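Local coordinates for protein excinuclease ABC, subunit A. (Deinococcus radiodurans, PDB 2VF7) that binds DNA and hydrolyses ATP as a zinc-containing UvrA-family ABC protein, probably recognising damaged DNA in excision repair, at residues L450-P455 with P477-G482; H439-I444 with Q483-D488. The protein carries 1 engineered substitution. All coordinates share one frame; numbering follows the deposited sequence. Where two conformers were deposited one is given.

How the contacts relate
Contacts 1 and 2 share the short helix 480-487, which lies beside the core sheet of the ABC half that holds ADP in the P-loop of S47 and K49. Contact 1 joins the start of this helix to strand 449-453, and contact 2 joins its middle, at Y484 and L485, to helix 441-444, which comes just before that strand in the chain. Their centres are 11 Å apart. The two join where L450 CD2 packs on I444 CG2 at 3.8 Å and where P477 O probably accepts a hydrogen bond from Q483 NE2 at 3.2 Å. The polar contact is nearer the nucleotide: the side chain of D452 is about 9 Å from ADP, that of I444 about 12 Å.

Contact 1: L450-P455 with P477-G482; sequences LVDVGP and PESQTG
D452 extends its carboxylate from strand 449-453, a strand in the core sheet of the ABC ATPase domain, to the N-terminus of helix 480-487, where S479 is the N-cap. Its CB bears CG anti to the backbone N (chi1 -158°), which directs the carboxylate toward the start of the helix. D452 CG lies 3.4 Å from T481 OG1, and beyond it the two oxygens part to different hydroxyls. D452 OD1 accepts from S479 OG at 3.1 Å; the hydroxyl stands above the carboxylate plane, 59° out of it. The same oxygen takes a bond from a water 2.9 Å from D452 OD1, and the water in turn accepts from the backbone Q480 N, so that OD1 also reaches the first turn of the helix indirectly. D452 OD2 accepts from T481 OG1 at a short 2.5 Å, approached on the syn side and tilted out of the plane. T42 of the neighbouring strand 38-42 also hydrogen-bonds to OD2, and bonds at both oxygens thus limit rotation of the buried group. Near the helix start the negative charge would probably be favoured. The side chain of D452 touches the P-loop and lies about 7 Å from that of K49, an ADP-binding residue, so the contact ties the helix to the strand beside the nucleotide site. S479 OG works in both directions: besides donating to D452, S479 OG accepts the helix-capping bond from G482 N at 2.9 Å, with an N-H...O angle of 160°.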
loop_
_atom_site.group_PDB
_atom_site.type_symbol
_atom_site.label_atom_id
_atom_site.label_comp_id
_atom_site.label_asym_id
_atom_site.label_seq_id
_atom_site.Cartn_x
_atom_site.Cartn_y
_atom_site.Cartn_z
ATOM N N LEU A 450 -14.319 -1.998 31.838
ATOM C CA LEU A 450 -15.301 -2.537 30.913
ATOM C C LEU A 450 -16.303 -1.522 30.388
ATOM O O LEU A 450 -16.719 -0.629 31.098
ATOM C CB LEU A 450 -15.973 -3.787 31.502
ATOM C CG LEU A 450 -17.333 -3.785 32.161
ATOM C CD1 LEU A 450 -18.453 -3.643 31.126
ATOM C CD2 LEU A 450 -17.469 -5.093 32.919
ATOM N N VAL A 451 -16.661 -1.665 29.119
ATOM C CA VAL A 451 -17.669 -0.825 28.474
ATOM C C VAL A 451 -18.894 -1.670 28.086
ATOM O O VAL A 451 -18.817 -2.493 27.163
ATOM C CB VAL A 451 -17.106 -0.147 27.211
ATOM C CG1 VAL A 451 -18.054 0.928 26.722
ATOM C CG2 VAL A 451 -15.691 0.427 27.463
ATOM N N ASP A 452 -20.010 -1.461 28.791
ATOM C CA ASP A 452 -21.251 -2.208 28.523
ATOM C C ASP A 452 -22.186 -1.387 27.652
ATOM O O ASP A 452 -22.586 -0.271 28.011
ATOM C CB ASP A 452 -21.956 -2.654 29.822
ATOM C CG ASP A 452 -22.895 -3.848 29.607
ATOM O OD1 ASP A 452 -24.093 -3.758 29.985
ATOM O OD2 ASP A 452 -22.439 -4.891 29.071
ATOM N N VAL A 453 -22.531 -1.968 26.508
ATOM C CA VAL A 453 -23.243 -1.275 25.442
ATOM C C VAL A 453 -24.722 -1.726 25.326
ATOM O O VAL A 453 -25.034 -2.920 25.371
ATOM C CB VAL A 453 -22.502 -1.444 24.073
ATOM C CG1 VAL A 453 -23.294 -0.853 22.949
ATOM C CG2 VAL A 453 -21.127 -0.792 24.103
ATOM N N GLY A 454 -25.601 -0.727 25.210
ATOM C CA GLY A 454 -26.997 -0.853 24.803
ATOM C C GLY A 454 -27.837 -1.582 25.809
ATOM O O GLY A 454 -27.343 -2.515 26.474
ATOM N N PRO A 455 -29.118 -1.190 25.947
ATOM C CA PRO A 455 -29.946 -2.117 26.699
ATOM C C PRO A 455 -30.070 -3.421 25.897
ATOM O O PRO A 455 -29.669 -4.480 26.380
ATOM C CB PRO A 455 -31.305 -1.391 26.823
ATOM C CG PRO A 455 -31.111 -0.034 26.317
ATOM C CD PRO A 455 -29.861 -0.011 25.478
ATOM N N PRO A 477 -28.633 -1.649 36.958
ATOM C CA PRO A 477 -29.604 -2.746 36.880
ATOM C C PRO A 477 -30.202 -2.994 35.492
ATOM O O PRO A 477 -30.817 -4.033 35.267
ATOM C CB PRO A 477 -30.697 -2.311 37.869
ATOM C CG PRO A 477 -30.210 -1.000 38.484
ATOM C CD PRO A 477 -29.271 -0.434 37.483
ATOM N N GLU A 478 -30.010 -2.048 34.577
ATOM C CA GLU A 478 -30.412 -2.197 33.172
ATOM C C GLU A 478 -29.430 -3.098 32.402
ATOM O O GLU A 478 -29.698 -3.506 31.269
ATOM C CB GLU A 478 -30.542 -0.812 32.497
ATOM C CG GLU A 478 -29.221 -0.013 32.400
ATOM C CD GLU A 478 -29.411 1.508 32.291
ATOM O OE1 GLU A 478 -30.568 1.987 32.389
ATOM O OE2 GLU A 478 -28.391 2.225 32.119
ATOM N N SER A 479 -28.302 -3.416 33.033
ATOM C CA SER A 479 -27.251 -4.213 32.405
ATOM C C SER A 479 -27.446 -5.730 32.582
ATOM O O SER A 479 -27.426 -6.248 33.707
ATOM C CB SER A 479 -25.889 -3.775 32.932
ATOM O OG SER A 479 -24.931 -4.809 32.794
ATOM N N GLN A 480 -27.616 -6.429 31.458
ATOM C CA GLN A 480 -27.751 -7.891 31.460
ATOM C C GLN A 480 -26.413 -8.628 31.634
ATOM O O GLN A 480 -26.402 -9.797 32.037
ATOM C CB GLN A 480 -28.471 -8.375 30.204
ATOM C CG GLN A 480 -29.871 -7.797 30.003
ATOM C CD GLN A 480 -30.467 -8.194 28.664
ATOM O OE1 GLN A 480 -30.682 -7.349 27.789
ATOM N NE2 GLN A 480 -30.712 -9.494 28.485
ATOM N N THR A 481 -25.296 -7.958 31.327
ATOM C CA THR A 481 -23.963 -8.451 31.727
ATOM C C THR A 481 -23.870 -8.475 33.254
ATOM O O THR A 481 -23.457 -9.469 33.854
ATOM C CB THR A 481 -22.820 -7.572 31.176
ATOM O OG1 THR A 481 -23.085 -7.213 29.818
ATOM C CG2 THR A 481 -21.491 -8.287 31.260
ATOM N N GLY A 482 -24.275 -7.376 33.881
ATOM C CA GLY A 482 -24.254 -7.259 35.337
ATOM C C GLY A 482 -25.143 -8.252 36.059
ATOM O O GLY A 482 -24.902 -8.563 37.223
HETATM O O HOH W 1 -26.150 -5.348 28.721
#

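Contact 2: H439-I444 with Q483-D488; sequences HDLDVI and QYLFAD
The phenol ring of Y484 turns off from L441, and Y484 CB alone makes the touch, 4.1 Å from L441 CD1. Beyond that point the side chain packs on P766 and A767 of helix 766-781, and its OH is hydrogen-bonded to E770 and R489. The other aromatic group of helix 480-487, the F486 ring, has L485 CB over the centre of one face, 4.1 Å above the plane, and makes a cation-pi contact with K474. Between these two residues L485 supplies the helix-to-helix contact in this ABC ATPase domain, spreading its two methyls over helix 441-444. L485 CD1 meets L441 CD2 at 3.6 Å as the two leucines lie alongside, pointing opposite ways. L485 CD2 instead meets I444 CG2 at 4.0 Å, the two side chains passing at a slant. With CG1 beside the backbone N (chi1 -59°), CG2 of I444 sits opposite that N and faces L485, while the same side chain also packs on V40 and T42 of strand 38-42; the isoleucine is therefore wedged between the sheet and helix 480-487. The contact is wholly apolar and partly buried. H439, just before the short helix, falls at the position of the switch histidine of ABC ATPases and makes a weak hydrogen bond to K49 of the P-loop, so helix 441-444 starts close to the ADP site. D440 caps this helix: D442 N donates to D440 OD1 over 2.9 Å, coming from the anti side and 23° out of the carboxylate plane.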
loop_
_atom_site.group_PDB
_atom_site.type_symbol
_atom_site.label_atom_id
_atom_site.label_comp_id
_atom_site.label_asym_id
_atom_site.label_seq_id
_atom_site.Cartn_x
_atom_site.Cartn_y
_atom_site.Cartn_z
ATOM N N HIS A 439 -17.686 -12.200 25.379
ATOM C CA HIS A 439 -18.880 -12.660 26.095
ATOM C C HIS A 439 -18.553 -13.524 27.310
ATOM O O HIS A 439 -19.365 -13.639 28.225
ATOM C CB HIS A 439 -19.806 -13.408 25.143
ATOM C CG HIS A 439 -20.454 -12.516 24.141
ATOM N ND1 HIS A 439 -20.114 -12.527 22.807
ATOM C CD2 HIS A 439 -21.398 -11.556 24.285
ATOM C CE1 HIS A 439 -20.843 -11.633 22.164
ATOM N NE2 HIS A 439 -21.622 -11.020 23.040
ATOM N N ASP A 440 -17.367 -14.129 27.308
ATOM C CA ASP A 440 -16.911 -14.983 28.413
ATOM C C ASP A 440 -16.884 -14.217 29.725
ATOM O O ASP A 440 -16.176 -13.221 29.849
ATOM C CB ASP A 440 -15.514 -15.529 28.120
ATOM C CG ASP A 440 -15.192 -16.780 28.912
ATOM O OD1 ASP A 440 -15.529 -16.847 30.106
ATOM O OD2 ASP A 440 -14.593 -17.717 28.344
ATOM N N LEU A 441 -17.657 -14.693 30.697
ATOM C CA LEU A 441 -17.764 -14.061 32.010
ATOM C C LEU A 441 -16.472 -14.178 32.824
ATOM O O LEU A 441 -16.190 -13.343 33.674
ATOM C CB LEU A 441 -18.936 -14.667 32.789
ATOM C CG LEU A 441 -20.364 -14.449 32.266
ATOM C CD1 LEU A 441 -21.347 -15.222 33.143
ATOM C CD2 LEU A 441 -20.751 -12.970 32.184
ATOM N N ASP A 442 -15.704 -15.226 32.559
ATOM C CA ASP A 442 -14.383 -15.414 33.160
ATOM C C ASP A 442 -13.358 -14.353 32.744
ATOM O O ASP A 442 -12.489 -14.005 33.547
ATOM C CB ASP A 442 -13.841 -16.804 32.832
ATOM C CG ASP A 442 -14.121 -17.802 33.925
ATOM O OD1 ASP A 442 -13.443 -17.721 34.972
ATOM O OD2 ASP A 442 -15.011 -18.661 33.737
ATOM N N VAL A 443 -13.448 -13.865 31.502
ATOM C CA VAL A 443 -12.580 -12.793 31.015
ATOM C C VAL A 443 -13.088 -11.427 31.477
ATOM O O VAL A 443 -12.340 -10.663 32.095
ATOM C CB VAL A 443 -12.419 -12.794 29.475
ATOM C CG1 VAL A 443 -11.575 -11.571 29.018
ATOM C CG2 VAL A 443 -11.809 -14.125 28.970
ATOM N N ILE A 444 -14.354 -11.124 31.181
ATOM C CA ILE A 444 -15.015 -9.924 31.699
ATOM C C ILE A 444 -14.649 -9.650 33.168
ATOM O O ILE A 444 -14.273 -8.536 33.513
ATOM C CB ILE A 444 -16.552 -10.010 31.514
ATOM C CG1 ILE A 444 -16.890 -10.159 30.031
ATOM C CG2 ILE A 444 -17.234 -8.768 32.066
ATOM C CD1 ILE A 444 -18.300 -10.638 29.762
ATOM N N GLN A 483 -26.164 -8.756 35.369
ATOM C CA GLN A 483 -27.110 -9.706 35.963
ATOM C C GLN A 483 -26.544 -11.113 36.007
ATOM O O GLN A 483 -26.671 -11.809 37.015
ATOM C CB GLN A 483 -28.437 -9.711 35.207
ATOM C CG GLN A 483 -29.303 -8.487 35.464
ATOM C CD GLN A 483 -30.385 -8.316 34.418
ATOM O OE1 GLN A 483 -30.797 -9.282 33.768
ATOM N NE2 GLN A 483 -30.847 -7.084 34.242
ATOM N N TYR A 484 -25.936 -11.537 34.905
ATOM C CA TYR A 484 -25.250 -12.822 34.857
ATOM C C TYR A 484 -24.023 -12.811 35.752
ATOM O O TYR A 484 -23.733 -13.782 36.440
ATOM C CB TYR A 484 -24.920 -13.206 33.404
ATOM C CG TYR A 484 -26.152 -13.724 32.704
ATOM C CD1 TYR A 484 -27.048 -12.848 32.097
ATOM C CD2 TYR A 484 -26.461 -15.088 32.712
ATOM C CE1 TYR A 484 -28.205 -13.311 31.496
ATOM C CE2 TYR A 484 -27.621 -15.566 32.105
ATOM C CZ TYR A 484 -28.488 -14.668 31.506
ATOM O OH TYR A 484 -29.636 -15.121 30.905
ATOM N N LEU A 485 -23.346 -11.673 35.776
ATOM C CA LEU A 485 -22.079 -11.523 36.473
ATOM C C LEU A 485 -22.261 -11.424 37.993
ATOM O O LEU A 485 -21.464 -11.990 38.751
ATOM C CB LEU A 485 -21.338 -10.295 35.909
ATOM C CG LEU A 485 -19.813 -10.195 35.846
ATOM C CD1 LEU A 485 -19.212 -11.206 34.894
ATOM C CD2 LEU A 485 -19.427 -8.785 35.436
ATOM N N PHE A 486 -23.315 -10.734 38.438
ATOM C CA PHE A 486 -23.502 -10.447 39.868
ATOM C C PHE A 486 -24.856 -10.837 40.479
ATOM O O PHE A 486 -24.964 -10.940 41.703
ATOM C CB PHE A 486 -23.240 -8.960 40.178
ATOM C CG PHE A 486 -21.881 -8.469 39.761
ATOM C CD1 PHE A 486 -20.719 -9.062 40.257
ATOM C CD2 PHE A 486 -21.762 -7.390 38.886
ATOM C CE1 PHE A 486 -19.462 -8.603 39.866
ATOM C CE2 PHE A 486 -20.518 -6.925 38.499
ATOM C CZ PHE A 486 -19.366 -7.529 38.993
ATOM N N ALA A 487 -25.886 -11.032 39.658
ATOM C CA ALA A 487 -27.240 -11.252 40.194
ATOM C C ALA A 487 -27.770 -12.672 40.034
ATOM O O ALA A 487 -28.883 -12.964 40.483
ATOM C CB ALA A 487 -28.230 -10.245 39.614
ATOM N N ASP A 488 -26.977 -13.537 39.393
ATOM C CA ASP A 488 -27.263 -14.971 39.286
ATOM C C ASP A 488 -28.492 -15.285 38.409
ATOM O O ASP A 488 -29.474 -15.883 38.883
ATOM C CB ASP A 488 -27.418 -15.583 40.697
ATOM C CG ASP A 488 -27.242 -17.095 40.719
ATOM O OD1 ASP A 488 -27.826 -17.732 41.630
ATOM O OD2 ASP A 488 -26.520 -17.640 39.842
#